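Local coordinates for cellulose binding protein (Clavibacter michiganensis, PDB 4JJO) that is the expansin part of a longer protein that probably hydrolyses cellulose, and itself probably binds plant cell-wall polysaccharides and loosens the wall, at residues T109-V114 / I191-S196; S24-P29 / G124-N129; V137-G142 / G165-K170. One frame throughout, in Å; residues are numbered along the deposited sequence.

Contact 1: T109-V114 / I191-S196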
loop_
_atom_site.group_PDB
_atom_site.type_symbol
_atom_site.label_atom_id
_atom_site.label_comp_id
_atom_site.label_asym_id
_atom_site.label_seq_id
_atom_site.Cartn_x
_atom_site.Cartn_y
_atom_site.Cartn_z
ATOM N N THR A 109 -9.683 -8.921 -3.099
ATOM C CA THR A 109 -8.671 -9.948 -3.304
ATOM C C THR A 109 -7.369 -9.305 -3.756
ATOM O O THR A 109 -7.345 -8.145 -4.169
ATOM C CB THR A 109 -9.114 -10.962 -4.367
ATOM O OG1 THR A 109 -9.304 -10.292 -5.621
ATOM C CG2 THR A 109 -10.411 -11.646 -3.946
ATOM N N VAL A 110 -6.288 -10.069 -3.673
ATOM C CA VAL A 110 -4.978 -9.597 -4.086
ATOM C C VAL A 110 -4.963 -9.301 -5.581
ATOM O O VAL A 110 -5.567 -10.021 -6.373
ATOM C CB VAL A 110 -3.896 -10.646 -3.764
ATOM C CG1 VAL A 110 -2.555 -10.245 -4.363
ATOM C CG2 VAL A 110 -3.779 -10.837 -2.260
ATOM N N ALA A 111 -4.287 -8.220 -5.954
ATOM C CA ALA A 111 -4.081 -7.896 -7.360
ATOM C C ALA A 111 -2.626 -7.530 -7.592
ATOM O O ALA A 111 -1.914 -7.152 -6.663
ATOM C CB ALA A 111 -4.994 -6.759 -7.792
ATOM N N ILE A 112 -2.194 -7.650 -8.840
ATOM C CA ILE A 112 -0.834 -7.303 -9.223
ATOM C C ILE A 112 -0.882 -6.333 -10.389
ATOM O O ILE A 112 -1.586 -6.577 -11.371
ATOM C CB ILE A 112 -0.043 -8.546 -9.669
ATOM C CG1 ILE A 112 0.073 -9.558 -8.528
ATOM C CG2 ILE A 112 1.338 -8.153 -10.182
ATOM C CD1 ILE A 112 0.720 -9.021 -7.282
ATOM N N ARG A 113 -0.147 -5.231 -10.281
ATOM C CA ARG A 113 0.027 -4.333 -11.414
ATOM C C ARG A 113 1.486 -4.309 -11.832
ATOM O O ARG A 113 2.364 -3.931 -11.054
ATOM C CB ARG A 113 -0.446 -2.912 -11.094
ATOM C CG ARG A 113 -0.200 -1.944 -12.245
ATOM C CD ARG A 113 -0.905 -0.608 -12.072
ATOM N NE ARG A 113 -0.431 0.131 -10.904
ATOM C CZ ARG A 113 -0.466 1.454 -10.785
ATOM N NH1 ARG A 113 -0.947 2.209 -11.764
ATOM N NH2 ARG A 113 -0.011 2.030 -9.681
ATOM N N VAL A 114 1.741 -4.729 -13.064
ATOM C CA VAL A 114 3.072 -4.622 -13.632
ATOM C C VAL A 114 3.320 -3.158 -13.962
ATOM O O VAL A 114 2.458 -2.493 -14.535
ATOM C CB VAL A 114 3.215 -5.468 -14.907
ATOM C CG1 VAL A 114 4.599 -5.297 -15.498
ATOM C CG2 VAL A 114 2.941 -6.933 -14.606
ATOM N N ILE A 191 -4.152 -3.618 -14.003
ATOM C CA ILE A 191 -4.441 -4.186 -12.694
ATOM C C ILE A 191 -4.991 -5.589 -12.893
ATOM O O ILE A 191 -6.125 -5.764 -13.343
ATOM C CB ILE A 191 -5.451 -3.336 -11.903
ATOM C CG1 ILE A 191 -4.881 -1.939 -11.650
ATOM C CG2 ILE A 191 -5.786 -4.012 -10.582
ATOM C CD1 ILE A 191 -5.886 -0.950 -11.100
ATOM N N GLN A 192 -4.172 -6.583 -12.565
ATOM C CA GLN A 192 -4.544 -7.982 -12.736
ATOM C C GLN A 192 -5.051 -8.560 -11.427
ATOM O O GLN A 192 -4.270 -8.914 -10.545
ATOM C CB GLN A 192 -3.352 -8.799 -13.233
ATOM C CG GLN A 192 -2.893 -8.435 -14.632
ATOM C CD GLN A 192 -1.766 -9.322 -15.117
ATOM O OE1 GLN A 192 -1.962 -10.509 -15.375
ATOM N NE2 GLN A 192 -0.572 -8.750 -15.232
ATOM N N ARG A 193 -6.368 -8.657 -11.316
ATOM C CA ARG A 193 -7.004 -9.157 -10.107
ATOM C C ARG A 193 -6.923 -10.675 -10.044
ATOM O O ARG A 193 -7.038 -11.349 -11.065
ATOM C CB ARG A 193 -8.459 -8.694 -10.073
ATOM C CG ARG A 193 -8.576 -7.193 -10.215
ATOM C CD ARG A 193 -9.990 -6.680 -10.143
ATOM N NE ARG A 193 -9.979 -5.261 -9.803
ATOM C CZ ARG A 193 -9.837 -4.271 -10.679
ATOM N NH1 ARG A 193 -9.711 -4.523 -11.976
ATOM N NH2 ARG A 193 -9.828 -3.017 -10.253
ATOM N N THR A 194 -6.708 -11.205 -8.843
ATOM C CA THR A 194 -6.654 -12.648 -8.645
ATOM C C THR A 194 -7.736 -13.099 -7.672
ATOM O O THR A 194 -8.476 -12.285 -7.121
ATOM C CB THR A 194 -5.287 -13.113 -8.098
ATOM O OG1 THR A 194 -5.229 -12.904 -6.678
ATOM C CG2 THR A 194 -4.147 -12.372 -8.778
ATOM N N ALA A 195 -7.815 -14.407 -7.466
ATOM C CA ALA A 195 -8.787 -14.984 -6.551
ATOM C C ALA A 195 -8.201 -15.132 -5.150
ATOM O O ALA A 195 -8.903 -15.512 -4.214
ATOM C CB ALA A 195 -9.233 -16.334 -7.067
ATOM N N SER A 196 -6.918 -14.821 -5.010
ATOM C CA SER A 196 -6.189 -15.119 -3.781
ATOM C C SER A 196 -6.391 -14.092 -2.671
ATOM O O SER A 196 -6.552 -12.896 -2.921
ATOM C CB SER A 196 -4.696 -15.271 -4.078
ATOM O OG SER A 196 -4.464 -16.432 -4.856
HETATM O O HOH W 1 -0.175 -5.850 -14.973
#
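The carbonyl oxygen of Val110 is gripped by two groups of one residue, the backbone N and the hydroxyl of Thr194. Thr194 N lies 3.0 Å from Val110 O and approaches nearly along the C=O axis, whereas OG1 of Thr194 stands above the carbonyl plane, 2.9 Å from Val110 O. With chi1 at 81°, OG1 of Thr194 sits between its own backbone N and carbonyl carbon, which lets it donate to Val110 O while accepting from Ser196 N two residues on, an ST turn. Just beyond the turn, Ser196 O receives Val110 N at 2.9 Å. One residue earlier the roles reverse: Thr109 OG1 donates to Thr194 O over 2.6 Å, the shortest polar bond between the segments.

Away from this bonded turn the chains become antiparallel strands, 111-114 and 191-193, the latter the edge strand beside 111-114 in the immunoglobulin-like beta-sandwich of the expansin C-terminal domain. Ile112 and Gln192 form the hydrogen-bonded pair, Gln192 N reaching Ile112 O at 2.8 Å. Next to it, Ala111 faces Arg193 in a non-hydrogen-bonded pair, with Ala111 CB also 4.0 Å from Ile191 CG2. That same CG2 lies over the centre of one face of the Arg193 guanidinium.

On the other face of the sheet the extended Gln192 side chain runs past Val114, its NE2 4.0 Å from Val114 CG2. A water accepts from both Gln192 NE2 and Val114 N, and NE2 also donates to Arg185 O.

Contact 2: S24-P29 / G124-N129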
loop_
_atom_site.group_PDB
_atom_site.type_symbol
_atom_site.label_atom_id
_atom_site.label_comp_id
_atom_site.label_asym_id
_atom_site.label_seq_id
_atom_site.Cartn_x
_atom_site.Cartn_y
_atom_site.Cartn_z
ATOM N N SER A 24 2.546 5.255 -4.872
ATOM C CA SER A 24 2.188 5.047 -6.274
ATOM C C SER A 24 0.922 4.206 -6.454
ATOM O O SER A 24 0.892 3.277 -7.262
ATOM C CB SER A 24 3.346 4.390 -7.026
ATOM O OG SER A 24 4.546 5.118 -6.836
ATOM N N MET A 25 -0.122 4.541 -5.707
ATOM C CA MET A 25 -1.392 3.845 -5.828
ATOM C C MET A 25 -2.006 4.107 -7.201
ATOM O O MET A 25 -1.891 5.210 -7.737
ATOM C CB MET A 25 -2.354 4.302 -4.731
ATOM C CG MET A 25 -1.892 3.979 -3.317
ATOM S SD MET A 25 -1.507 2.233 -3.080
ATOM C CE MET A 25 -1.318 2.170 -1.297
ATOM N N PRO A 26 -2.665 3.087 -7.777
ATOM C CA PRO A 26 -3.310 3.272 -9.083
ATOM C C PRO A 26 -4.336 4.405 -9.055
ATOM O O PRO A 26 -4.549 5.078 -10.063
ATOM C CB PRO A 26 -4.013 1.932 -9.328
ATOM C CG PRO A 26 -3.304 0.956 -8.475
ATOM C CD PRO A 26 -2.817 1.709 -7.276
ATOM N N ALA A 27 -4.961 4.606 -7.901
ATOM C CA ALA A 27 -5.986 5.627 -7.756
ATOM C C ALA A 27 -6.053 6.132 -6.323
ATOM O O ALA A 27 -5.764 5.401 -5.380
ATOM C CB ALA A 27 -7.334 5.068 -8.160
ATOM N N VAL A 28 -6.434 7.395 -6.168
ATOM C CA VAL A 28 -6.828 7.903 -4.866
ATOM C C VAL A 28 -8.054 7.101 -4.458
ATOM O O VAL A 28 -8.966 6.927 -5.263
ATOM C CB VAL A 28 -7.189 9.397 -4.930
ATOM C CG1 VAL A 28 -7.812 9.851 -3.624
ATOM C CG2 VAL A 28 -5.961 10.235 -5.256
ATOM N N PRO A 29 -8.084 6.592 -3.216
ATOM C CA PRO A 29 -9.242 5.770 -2.844
ATOM C C PRO A 29 -10.558 6.514 -3.033
ATOM O O PRO A 29 -10.615 7.726 -2.830
ATOM C CB PRO A 29 -9.001 5.449 -1.364
ATOM C CG PRO A 29 -7.938 6.389 -0.907
ATOM C CD PRO A 29 -7.121 6.731 -2.113
ATOM N N GLY A 124 8.823 -4.257 -12.821
ATOM C CA GLY A 124 8.357 -3.854 -11.513
ATOM C C GLY A 124 6.964 -4.399 -11.266
ATOM O O GLY A 124 6.132 -4.425 -12.175
ATOM N N LEU A 125 6.713 -4.849 -10.042
ATOM C CA LEU A 125 5.392 -5.328 -9.663
ATOM C C LEU A 125 4.900 -4.586 -8.435
ATOM O O LEU A 125 5.656 -4.334 -7.496
ATOM C CB LEU A 125 5.411 -6.825 -9.350
ATOM C CG LEU A 125 5.805 -7.811 -10.446
ATOM C CD1 LEU A 125 5.588 -9.221 -9.934
ATOM C CD2 LEU A 125 5.011 -7.576 -11.715
ATOM N N GLN A 126 3.621 -4.240 -8.452
ATOM C CA GLN A 126 2.973 -3.659 -7.293
ATOM C C GLN A 126 1.909 -4.621 -6.789
ATOM O O GLN A 126 1.087 -5.109 -7.568
ATOM C CB GLN A 126 2.344 -2.323 -7.667
ATOM C CG GLN A 126 1.513 -1.700 -6.566
ATOM C CD GLN A 126 0.998 -0.336 -6.949
ATOM O OE1 GLN A 126 0.325 -0.182 -7.969
ATOM N NE2 GLN A 126 1.327 0.670 -6.145
ATOM N N VAL A 127 1.934 -4.903 -5.492
ATOM C CA VAL A 127 0.960 -5.800 -4.894
ATOM C C VAL A 127 -0.123 -4.994 -4.200
ATOM O O VAL A 127 0.155 -4.187 -3.311
ATOM C CB VAL A 127 1.610 -6.749 -3.879
ATOM C CG1 VAL A 127 0.573 -7.710 -3.323
ATOM C CG2 VAL A 127 2.754 -7.512 -4.528
ATOM N N LEU A 128 -1.362 -5.222 -4.614
ATOM C CA LEU A 128 -2.496 -4.483 -4.091
ATOM C C LEU A 128 -3.349 -5.372 -3.197
ATOM O O LEU A 128 -3.566 -6.545 -3.497
ATOM C CB LEU A 128 -3.333 -3.945 -5.251
ATOM C CG LEU A 128 -2.548 -3.059 -6.223
ATOM C CD1 LEU A 128 -3.236 -2.981 -7.576
ATOM C CD2 LEU A 128 -2.361 -1.674 -5.633
ATOM N N ASN A 129 -3.810 -4.806 -2.086
ATOM C CA ASN A 129 -4.795 -5.461 -1.231
ATOM C C ASN A 129 -4.263 -6.644 -0.418
ATOM O O ASN A 129 -5.023 -7.539 -0.042
ATOM C CB ASN A 129 -5.988 -5.900 -2.077
ATOM C CG ASN A 129 -6.528 -4.778 -2.939
ATOM O OD1 ASN A 129 -6.643 -3.635 -2.495
ATOM N ND2 ASN A 129 -6.849 -5.092 -4.187
#
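This is a small, buried contact between two domains: a loop of the N-terminal domain, between strands 3-10 and 34-38, meets strand 124-128 of the C-terminal domain, the centre of the contact lying about 6 Å from the centre of the chain. A single hydrogen bond joins the segments, from Gln126 NE2 to Ser24 O at 2.9 Å. The donor stands well above the Ser24 carbonyl plane, 64° out of it, yet the acceptor lies in the amide plane of Gln126, and the N-H points at it with an angle of 160°. Because CG of Gln126 is anti to the backbone N (chi1 174°) and the chain stays extended, the amide reaches straight out from the strand to the loop. Its OE1 accepts from Arg113 NH2, which would fix the rotation of the amide; Gln126 OE1 also lies 3.7 Å from Pro26 CD.

The Pro26 ring points back toward the strand and lies against the Leu128 methyls, with Pro26 CD 3.8 Å from Leu128 CD2 and Pro26 CG 4.0 Å from Leu128 CD1. Ser24 is further held to the C-terminal domain by its OG, which bonds to Tyr153 O. Such an interface, a double-psi beta-barrel domain set against an immunoglobulin-like beta-sandwich domain, is characteristic of expansins.

Contact 3: V137-G142 / G165-K170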
loop_
_atom_site.group_PDB
_atom_site.type_symbol
_atom_site.label_atom_id
_atom_site.label_comp_id
_atom_site.label_asym_id
_atom_site.label_seq_id
_atom_site.Cartn_x
_atom_site.Cartn_y
_atom_site.Cartn_z
ATOM N N VAL A 137 8.592 -10.583 -2.185
ATOM C CA VAL A 137 7.896 -10.879 -3.430
ATOM C C VAL A 137 8.874 -11.595 -4.346
ATOM O O VAL A 137 9.993 -11.128 -4.544
ATOM C CB VAL A 137 7.399 -9.590 -4.117
ATOM C CG1 VAL A 137 6.799 -9.899 -5.480
ATOM C CG2 VAL A 137 6.390 -8.874 -3.233
ATOM N N GLU A 138 8.454 -12.733 -4.890
ATOM C CA GLU A 138 9.325 -13.549 -5.730
ATOM C C GLU A 138 8.652 -13.922 -7.046
ATOM O O GLU A 138 7.438 -14.121 -7.101
ATOM C CB GLU A 138 9.723 -14.830 -4.993
ATOM C CG GLU A 138 10.578 -14.613 -3.757
ATOM C CD GLU A 138 10.610 -15.836 -2.860
ATOM O OE1 GLU A 138 9.554 -16.177 -2.286
ATOM O OE2 GLU A 138 11.683 -16.463 -2.735
ATOM N N ILE A 139 9.452 -14.016 -8.104
ATOM C CA ILE A 139 8.971 -14.491 -9.396
ATOM C C ILE A 139 9.600 -15.843 -9.710
ATOM O O ILE A 139 10.790 -16.053 -9.475
ATOM C CB ILE A 139 9.303 -13.504 -10.530
ATOM C CG1 ILE A 139 8.551 -12.189 -10.318
ATOM C CG2 ILE A 139 8.940 -14.110 -11.880
ATOM C CD1 ILE A 139 8.821 -11.140 -11.379
ATOM N N GLN A 140 8.798 -16.757 -10.242
ATOM C CA GLN A 140 9.266 -18.108 -10.514
ATOM C C GLN A 140 10.278 -18.127 -11.651
ATOM O O GLN A 140 10.076 -17.489 -12.686
ATOM C CB GLN A 140 8.088 -19.026 -10.846
ATOM C CG GLN A 140 8.444 -20.505 -10.827
ATOM C CD GLN A 140 7.248 -21.387 -10.521
ATOM O OE1 GLN A 140 6.137 -21.134 -10.987
ATOM N NE2 GLN A 140 7.470 -22.424 -9.726
ATOM N N ALA A 141 11.368 -18.856 -11.437
ATOM C CA ALA A 141 12.408 -19.027 -12.442
ATOM C C ALA A 141 12.734 -20.507 -12.550
ATOM O O ALA A 141 13.566 -21.021 -11.803
ATOM C CB ALA A 141 13.642 -18.240 -12.061
ATOM N N GLY A 142 12.074 -21.188 -13.481
ATOM C CA GLY A 142 12.157 -22.633 -13.565
ATOM C C GLY A 142 11.386 -23.231 -12.407
ATOM O O GLY A 142 10.161 -23.109 -12.342
ATOM N N GLY A 165 6.993 -15.812 -21.074
ATOM C CA GLY A 165 5.767 -16.535 -20.798
ATOM C C GLY A 165 5.074 -16.031 -19.547
ATOM O O GLY A 165 5.459 -15.002 -18.990
ATOM N N PRO A 166 4.049 -16.766 -19.092
ATOM C CA PRO A 166 3.233 -16.387 -17.933
ATOM C C PRO A 166 4.061 -16.304 -16.659
ATOM O O PRO A 166 4.910 -17.164 -16.426
ATOM C CB PRO A 166 2.212 -17.529 -17.825
ATOM C CG PRO A 166 2.277 -18.258 -19.125
ATOM C CD PRO A 166 3.664 -18.079 -19.630
ATOM N N LEU A 167 3.817 -15.277 -15.852
ATOM C CA LEU A 167 4.528 -15.112 -14.592
ATOM C C LEU A 167 3.809 -15.819 -13.454
ATOM O O LEU A 167 2.579 -15.797 -13.368
ATOM C CB LEU A 167 4.671 -13.631 -14.236
ATOM C CG LEU A 167 5.719 -12.804 -14.980
ATOM C CD1 LEU A 167 5.446 -12.800 -16.467
ATOM C CD2 LEU A 167 5.739 -11.386 -14.425
ATOM N N THR A 168 4.588 -16.450 -12.585
ATOM C CA THR A 168 4.075 -16.949 -11.318
ATOM C C THR A 168 4.738 -16.153 -10.204
ATOM O O THR A 168 5.965 -16.118 -10.097
ATOM C CB THR A 168 4.347 -18.450 -11.127
ATOM O OG1 THR A 168 3.638 -19.197 -12.123
ATOM C CG2 THR A 168 3.885 -18.901 -9.750
ATOM N N VAL A 169 3.920 -15.498 -9.388
ATOM C CA VAL A 169 4.426 -14.604 -8.358
ATOM C C VAL A 169 4.054 -15.102 -6.972
ATOM O O VAL A 169 2.892 -15.395 -6.698
ATOM C CB VAL A 169 3.864 -13.181 -8.536
ATOM C CG1 VAL A 169 4.368 -12.266 -7.430
ATOM C CG2 VAL A 169 4.236 -12.630 -9.902
ATOM N N LYS A 170 5.051 -15.192 -6.099
ATOM C CA LYS A 170 4.818 -15.576 -4.717
ATOM C C LYS A 170 4.979 -14.376 -3.800
ATOM O O LYS A 170 6.032 -13.739 -3.767
ATOM C CB LYS A 170 5.774 -16.681 -4.283
ATOM C CG LYS A 170 5.572 -17.103 -2.840
ATOM C CD LYS A 170 5.937 -18.555 -2.627
ATOM C CE LYS A 170 7.384 -18.827 -2.988
ATOM N NZ LYS A 170 7.743 -20.246 -2.729
HETATM O O HOH W 2 7.364 -14.583 -1.453
HETATM O O HOH W 3 7.359 -16.918 -13.722
#
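Glu138 and Lys170 run alongside each other off neighbouring strands. Followed outward, the Glu138 side chain begins with CB 4.0 Å from Lys170 O. CG is anti to the carbonyl carbon (chi1 -65°), and the chain beyond it is extended, carrying the carboxylate alongside the lysine. At the tip Glu138 OE1 meets the lysine's carbon chain, lying 3.5 Å from Lys170 CE and a little farther from Lys170 CG. The charged ends stop short of a salt bridge, Glu138 OE1 and Lys170 NZ being 4.5 Å apart, although the opposite charges may still attract. A water lies within hydrogen-bonding distance of both Glu138 OE1 and Lys170 O. Lys170 itself bends at chi3 (59°) and makes a cation-pi contact with Trp145 of strand 144-150, which also touches the side chains of Glu138, Gln140 and Thr168.

The two residues are a hydrogen-bonded pair of antiparallel strands, 134-141 and 167-173, in the expansin C-terminal domain, which has the immunoglobulin-like beta-sandwich architecture of its family. Both backbone bonds of the pair form, with Lys170 N 2.8 Å from Glu138 O.

Ile139 and Val169 follow as the non-hydrogen-bonded pair, with side chains on the opposite face from Glu138 and Lys170. There Val137 crosses Val169, CG1 of Val137 resting 3.9 Å from CG1 of Val169.

Farther along, Gln140 N donates to Thr168 O at 2.9 Å. Their side chains keep each other company on one face, Gln140 OE1 settling 3.2 Å from Thr168 CB. The return link between the same two residues runs through a water, which donates to Gln140 O and accepts from Thr168 N.

Contacts 1 and 3 lie within the C-terminal domain, whereas contact 2 sets strand 124-128 of that domain against a loop of the N-terminal domain. Contacts 1 and 2, with centres 10 Å apart, lie on neighbouring strands, 111-114 and 124-128, joined by backbone bonds such as Leu128 N to Ala111 O (2.9 Å). Arg113 of contact 1 also reaches into contact 2 through its side chain. Leu125 and Val127, on the face away from Gln126 and Leu128, point toward contact 3, whose centre is 19 Å from that of contact 2: Leu125 CD1 packs 3.7 Å from Val169 CG2. Contacts 1 and 3 do not touch, their nearest atoms about 5 Å apart.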